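PDB 3GEE: tRNA modification GTPase MnmE from Chlorobium tepidum, which hydrolyses GTP and probably takes part in adding a carboxymethylaminomethyl group to the wobble uridine of certain tRNAs. Local coordinates for residues L176-E188 and T438-V452. Sequence-based numbering, arbitrary orientation.
Sequences LREQLIRSCALIE and TELIAFELRAALDYV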
loop_
_atom_site.group_PDB
_atom_site.type_symbol
_atom_site.label_atom_id
_atom_site.label_comp_id
_atom_site.label_asym_id
_atom_site.label_seq_id
_atom_site.Cartn_x
_atom_site.Cartn_y
_atom_site.Cartn_z
ATOM N N LEU A 176 -39.513 6.478 -3.696
ATOM C CA LEU A 176 -40.088 7.815 -3.543
ATOM C C LEU A 176 -40.266 8.468 -4.909
ATOM O O LEU A 176 -41.235 9.198 -5.134
ATOM C CB LEU A 176 -39.212 8.694 -2.645
ATOM C CG LEU A 176 -38.960 8.247 -1.200
ATOM C CD1 LEU A 176 -37.925 9.151 -0.548
ATOM C CD2 LEU A 176 -40.246 8.211 -0.375
ATOM N N ARG A 177 -39.323 8.199 -5.811
ATOM C CA ARG A 177 -39.443 8.584 -7.216
ATOM C C ARG A 177 -40.708 7.975 -7.827
ATOM O O ARG A 177 -41.240 8.486 -8.814
ATOM C CB ARG A 177 -38.207 8.134 -7.998
ATOM C CG ARG A 177 -36.978 9.019 -7.794
ATOM C CD ARG A 177 -35.688 8.410 -8.384
ATOM N NE ARG A 177 -35.659 8.240 -9.848
ATOM C CZ ARG A 177 -36.203 9.057 -10.759
ATOM N NH1 ARG A 177 -36.849 10.163 -10.404
ATOM N NH2 ARG A 177 -36.091 8.764 -12.050
ATOM N N GLU A 178 -41.174 6.888 -7.211
ATOM C CA GLU A 178 -42.391 6.180 -7.602
ATOM C C GLU A 178 -43.592 7.126 -7.689
ATOM O O GLU A 178 -44.136 7.346 -8.773
ATOM C CB GLU A 178 -42.677 5.057 -6.601
ATOM C CG GLU A 178 -43.299 3.806 -7.205
ATOM C CD GLU A 178 -42.268 2.842 -7.785
ATOM O OE1 GLU A 178 -42.671 1.929 -8.537
ATOM O OE2 GLU A 178 -41.061 2.986 -7.489
ATOM N N GLN A 179 -43.987 7.688 -6.546
ATOM C CA GLN A 179 -45.126 8.607 -6.472
ATOM C C GLN A 179 -44.829 9.919 -7.185
ATOM O O GLN A 179 -45.732 10.550 -7.734
ATOM C CB GLN A 179 -45.525 8.888 -5.018
ATOM C CG GLN A 179 -45.944 7.661 -4.210
ATOM C CD GLN A 179 -44.787 7.005 -3.468
ATOM O OE1 GLN A 179 -43.650 6.988 -3.943
ATOM N NE2 GLN A 179 -45.079 6.460 -2.292
ATOM N N LEU A 180 -43.559 10.321 -7.174
ATOM C CA LEU A 180 -43.122 11.534 -7.867
ATOM C C LEU A 180 -43.066 11.366 -9.391
ATOM O O LEU A 180 -42.801 12.325 -10.116
ATOM C CB LEU A 180 -41.781 12.037 -7.311
ATOM C CG LEU A 180 -41.808 12.710 -5.931
ATOM C CD1 LEU A 180 -40.391 12.960 -5.436
ATOM C CD2 LEU A 180 -42.616 14.010 -5.934
ATOM N N ILE A 181 -43.304 10.145 -9.867
ATOM C CA ILE A 181 -43.606 9.907 -11.277
ATOM C C ILE A 181 -45.123 9.753 -11.408
ATOM O O ILE A 181 -45.739 10.310 -12.321
ATOM C CB ILE A 181 -42.860 8.657 -11.836
ATOM C CG1 ILE A 181 -41.344 8.907 -11.934
ATOM C CG2 ILE A 181 -43.438 8.217 -13.190
ATOM C CD1 ILE A 181 -40.893 9.828 -13.071
ATOM N N ARG A 182 -45.711 9.015 -10.466
ATOM C CA ARG A 182 -47.146 8.734 -10.441
ATOM C C ARG A 182 -47.990 10.003 -10.325
ATOM O O ARG A 182 -48.794 10.297 -11.209
ATOM C CB ARG A 182 -47.475 7.772 -9.295
ATOM C CG ARG A 182 -48.943 7.355 -9.194
ATOM C CD ARG A 182 -49.190 6.439 -7.999
ATOM N NE ARG A 182 -48.588 5.114 -8.174
ATOM C CZ ARG A 182 -47.419 4.732 -7.661
ATOM N NH1 ARG A 182 -46.698 5.566 -6.922
ATOM N NH2 ARG A 182 -46.968 3.505 -7.887
ATOM N N SER A 183 -47.800 10.745 -9.238
ATOM C CA SER A 183 -48.606 11.931 -8.959
ATOM C C SER A 183 -48.196 13.145 -9.794
ATOM O O SER A 183 -48.996 14.063 -9.991
ATOM C CB SER A 183 -48.564 12.265 -7.466
ATOM O OG SER A 183 -49.050 11.180 -6.692
ATOM N N CYS A 184 -46.959 13.144 -10.287
ATOM C CA CYS A 184 -46.439 14.256 -11.085
ATOM C C CYS A 184 -46.970 14.235 -12.518
ATOM O O CYS A 184 -47.597 15.200 -12.958
ATOM C CB CYS A 184 -44.910 14.261 -11.076
ATOM S SG CYS A 184 -44.146 15.705 -11.856
ATOM N N ALA A 185 -46.725 13.135 -13.232
ATOM C CA ALA A 185 -47.198 12.965 -14.611
ATOM C C ALA A 185 -48.726 12.959 -14.702
ATOM O O ALA A 185 -49.295 13.164 -15.778
ATOM C CB ALA A 185 -46.619 11.698 -15.223
ATOM N N LEU A 186 -49.372 12.726 -13.560
ATOM C CA LEU A 186 -50.826 12.773 -13.426
ATOM C C LEU A 186 -51.346 14.195 -13.641
ATOM O O LEU A 186 -52.481 14.388 -14.082
ATOM C CB LEU A 186 -51.227 12.262 -12.039
ATOM C CG LEU A 186 -52.640 11.730 -11.784
ATOM C CD1 LEU A 186 -52.590 10.543 -10.831
ATOM C CD2 LEU A 186 -53.572 12.818 -11.252
ATOM N N ILE A 187 -50.509 15.179 -13.322
ATOM C CA ILE A 187 -50.851 16.592 -13.500
ATOM C C ILE A 187 -50.005 17.227 -14.616
ATOM O O ILE A 187 -50.319 18.315 -15.101
ATOM C CB ILE A 187 -50.736 17.380 -12.162
ATOM C CG1 ILE A 187 -51.533 16.670 -11.062
ATOM C CG2 ILE A 187 -51.231 18.823 -12.328
ATOM C CD1 ILE A 187 -51.175 17.085 -9.655
ATOM N N GLU A 188 -48.949 16.528 -15.034
ATOM C CA GLU A 188 -48.124 16.969 -16.165
ATOM C C GLU A 188 -48.832 16.780 -17.512
ATOM O O GLU A 188 -48.323 17.207 -18.553
ATOM C CB GLU A 188 -46.765 16.254 -16.172
ATOM C CG GLU A 188 -45.764 16.745 -15.120
ATOM C CD GLU A 188 -45.061 18.037 -15.512
ATOM O OE1 GLU A 188 -45.716 19.103 -15.527
ATOM O OE2 GLU A 188 -43.843 17.985 -15.789
ATOM N N THR A 438 -53.781 25.691 -10.848
ATOM C CA THR A 438 -53.498 24.313 -11.261
ATOM C C THR A 438 -52.209 24.156 -12.090
ATOM O O THR A 438 -51.809 23.036 -12.423
ATOM C CB THR A 438 -54.714 23.675 -12.002
ATOM O OG1 THR A 438 -54.412 22.320 -12.361
ATOM C CG2 THR A 438 -55.085 24.470 -13.259
ATOM N N GLU A 439 -51.565 25.278 -12.411
ATOM C CA GLU A 439 -50.327 25.274 -13.199
ATOM C C GLU A 439 -49.071 25.426 -12.335
ATOM O O GLU A 439 -48.018 24.873 -12.659
ATOM C CB GLU A 439 -50.373 26.340 -14.307
ATOM C CG GLU A 439 -50.820 27.737 -13.855
ATOM C CD GLU A 439 -51.458 28.558 -14.974
ATOM O OE1 GLU A 439 -52.336 29.393 -14.670
ATOM O OE2 GLU A 439 -51.088 28.371 -16.154
ATOM N N LEU A 440 -49.196 26.169 -11.237
ATOM C CA LEU A 440 -48.084 26.397 -10.311
ATOM C C LEU A 440 -47.863 25.219 -9.361
ATOM O O LEU A 440 -46.799 25.102 -8.748
ATOM C CB LEU A 440 -48.299 27.693 -9.517
ATOM C CG LEU A 440 -48.177 29.024 -10.270
ATOM C CD1 LEU A 440 -48.895 30.143 -9.522
ATOM C CD2 LEU A 440 -46.715 29.391 -10.523
ATOM N N ILE A 441 -48.873 24.357 -9.241
ATOM C CA ILE A 441 -48.780 23.139 -8.427
ATOM C C ILE A 441 -47.873 22.093 -9.090
ATOM O O ILE A 441 -47.137 21.376 -8.407
ATOM C CB ILE A 441 -50.201 22.560 -8.085
ATOM C CG1 ILE A 441 -50.120 21.416 -7.054
ATOM C CG2 ILE A 441 -50.994 22.202 -9.355
ATOM C CD1 ILE A 441 -50.121 20.005 -7.623
ATOM N N ALA A 442 -47.923 22.031 -10.419
ATOM C CA ALA A 442 -47.086 21.124 -11.199
ATOM C C ALA A 442 -45.619 21.553 -11.182
ATOM O O ALA A 442 -44.730 20.751 -11.484
ATOM C CB ALA A 442 -47.599 21.027 -12.628
ATOM N N PHE A 443 -45.374 22.815 -10.833
ATOM C CA PHE A 443 -44.016 23.342 -10.697
ATOM C C PHE A 443 -43.333 22.778 -9.453
ATOM O O PHE A 443 -42.157 22.408 -9.496
ATOM C CB PHE A 443 -44.032 24.877 -10.651
ATOM C CG PHE A 443 -42.659 25.503 -10.630
ATOM C CD1 PHE A 443 -42.057 25.857 -9.425
ATOM C CD2 PHE A 443 -41.971 25.744 -11.817
ATOM C CE1 PHE A 443 -40.788 26.436 -9.401
ATOM C CE2 PHE A 443 -40.701 26.324 -11.804
ATOM C CZ PHE A 443 -40.109 26.670 -10.593
ATOM N N GLU A 444 -44.081 22.714 -8.352
ATOM C CA GLU A 444 -43.554 22.242 -7.070
ATOM C C GLU A 444 -43.278 20.740 -7.066
ATOM O O GLU A 444 -42.300 20.287 -6.468
ATOM C CB GLU A 444 -44.500 22.611 -5.921
ATOM C CG GLU A 444 -44.771 24.109 -5.766
ATOM C CD GLU A 444 -43.504 24.936 -5.608
ATOM O OE1 GLU A 444 -42.672 24.609 -4.735
ATOM O OE2 GLU A 444 -43.346 25.922 -6.358
ATOM N N LEU A 445 -44.142 19.976 -7.731
ATOM C CA LEU A 445 -43.997 18.524 -7.801
ATOM C C LEU A 445 -42.779 18.125 -8.624
ATOM O O LEU A 445 -42.059 17.194 -8.258
ATOM C CB LEU A 445 -45.258 17.872 -8.376
ATOM C CG LEU A 445 -46.604 18.100 -7.681
ATOM C CD1 LEU A 445 -47.701 17.441 -8.495
ATOM C CD2 LEU A 445 -46.611 17.579 -6.245
ATOM N N ARG A 446 -42.557 18.836 -9.730
ATOM C CA ARG A 446 -41.367 18.634 -10.559
ATOM C C ARG A 446 -40.096 19.087 -9.853
ATOM O O ARG A 446 -39.011 18.581 -10.142
ATOM C CB ARG A 446 -41.489 19.353 -11.904
ATOM C CG ARG A 446 -41.961 18.465 -13.039
ATOM C CD ARG A 446 -40.986 18.508 -14.208
ATOM N NE ARG A 446 -39.787 17.708 -13.945
ATOM C CZ ARG A 446 -38.771 17.559 -14.793
ATOM N NH1 ARG A 446 -37.734 16.810 -14.450
ATOM N NH2 ARG A 446 -38.784 18.153 -15.979
ATOM N N ALA A 447 -40.239 20.046 -8.941
ATOM C CA ALA A 447 -39.122 20.524 -8.133
ATOM C C ALA A 447 -38.666 19.462 -7.133
ATOM O O ALA A 447 -37.468 19.296 -6.910
ATOM C CB ALA A 447 -39.496 21.815 -7.418
ATOM N N ALA A 448 -39.627 18.745 -6.549
ATOM C CA ALA A 448 -39.342 17.680 -5.586
ATOM C C ALA A 448 -38.665 16.478 -6.245
ATOM O O ALA A 448 -37.658 15.975 -5.740
ATOM C CB ALA A 448 -40.614 17.253 -4.882
ATOM N N LEU A 449 -39.225 16.027 -7.368
ATOM C CA LEU A 449 -38.643 14.946 -8.169
ATOM C C LEU A 449 -37.250 15.318 -8.679
ATOM O O LEU A 449 -36.380 14.455 -8.820
ATOM C CB LEU A 449 -39.580 14.565 -9.327
ATOM C CG LEU A 449 -39.000 14.011 -10.637
ATOM C CD1 LEU A 449 -39.729 12.761 -11.095
ATOM C CD2 LEU A 449 -38.997 15.077 -11.730
ATOM N N ASP A 450 -37.057 16.607 -8.952
ATOM C CA ASP A 450 -35.765 17.136 -9.368
ATOM C C ASP A 450 -34.756 17.055 -8.222
ATOM O O ASP A 450 -33.582 16.752 -8.445
ATOM C CB ASP A 450 -35.916 18.587 -9.835
ATOM C CG ASP A 450 -35.017 18.926 -11.010
ATOM O OD1 ASP A 450 -33.819 18.559 -10.987
ATOM O OD2 ASP A 450 -35.515 19.579 -11.955
ATOM N N TYR A 451 -35.224 17.312 -7.000
ATOM C CA TYR A 451 -34.361 17.305 -5.818
ATOM C C TYR A 451 -34.002 15.898 -5.353
ATOM O O TYR A 451 -32.843 15.632 -5.035
ATOM C CB TYR A 451 -34.978 18.115 -4.672
ATOM C CG TYR A 451 -34.929 19.617 -4.877
ATOM C CD1 TYR A 451 -33.791 20.237 -5.402
ATOM C CD2 TYR A 451 -36.013 20.422 -4.529
ATOM C CE1 TYR A 451 -33.744 21.616 -5.588
ATOM C CE2 TYR A 451 -35.973 21.804 -4.710
ATOM C CZ TYR A 451 -34.836 22.392 -5.237
ATOM O OH TYR A 451 -34.790 23.754 -5.417
ATOM N N VAL A 452 -34.991 15.007 -5.314
ATOM C CA VAL A 452 -34.763 13.608 -4.945
ATOM C C VAL A 452 -33.826 12.942 -5.957
ATOM O O VAL A 452 -32.959 12.145 -5.590
ATOM C CB VAL A 452 -36.096 12.824 -4.823
ATOM C CG1 VAL A 452 -35.848 11.349 -4.526
ATOM C CG2 VAL A 452 -36.965 13.430 -3.739
#
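With CG turned anti to its carbonyl carbon (chi1 -74°), Leu180 pushes both methyls into helix 441-456, while Cys184, its SG anti to the backbone N (chi1 -173°), lays sulfur alongside the aliphatic part of Arg446, with Cys184 SG 3.7 Å from Arg446 CG. Leu180 is a knob in a hole made by Leu445, Ala448, Leu449 and Val452. Its two branches divide the work: CD1 reaches Val452 CG2 at 3.9 Å, and CD2 rests on Ala448 CB at 4.0 Å. Behind them, Leu180 CB meets Leu449 CB at 3.9 Å. Trimming Leu180 to an alanine would probably open a gap in this hole and deprive Ala448 and Val452 of an apolar partner. The axes of helices 179-185 and 441-452 run nearly antiparallel, at 164° and 9.6 Å apart, within the helical domain of MnmE, away from the nucleotide and folate sites. Sequence-distant helices are joined here, with the G domain inserted between them; helix 412-432 also packs against 441-456, through Ile441 and Ala448. The Ile187 side chain crosses those of Leu445 and Ile441 at about a right angle, its CD1 3.7 Å from Leu445 CD1. Glu188 bends back, bringing OE2 against Arg446 CG and CD. Glu188 OE2 stays 4.5 Å from Arg446 NE, so the opposite charges are near without forming a salt bridge. At the far end, Arg177 presents the edge of its guanidinium to Leu449 CD1, and Lys458 brings a like charge close by.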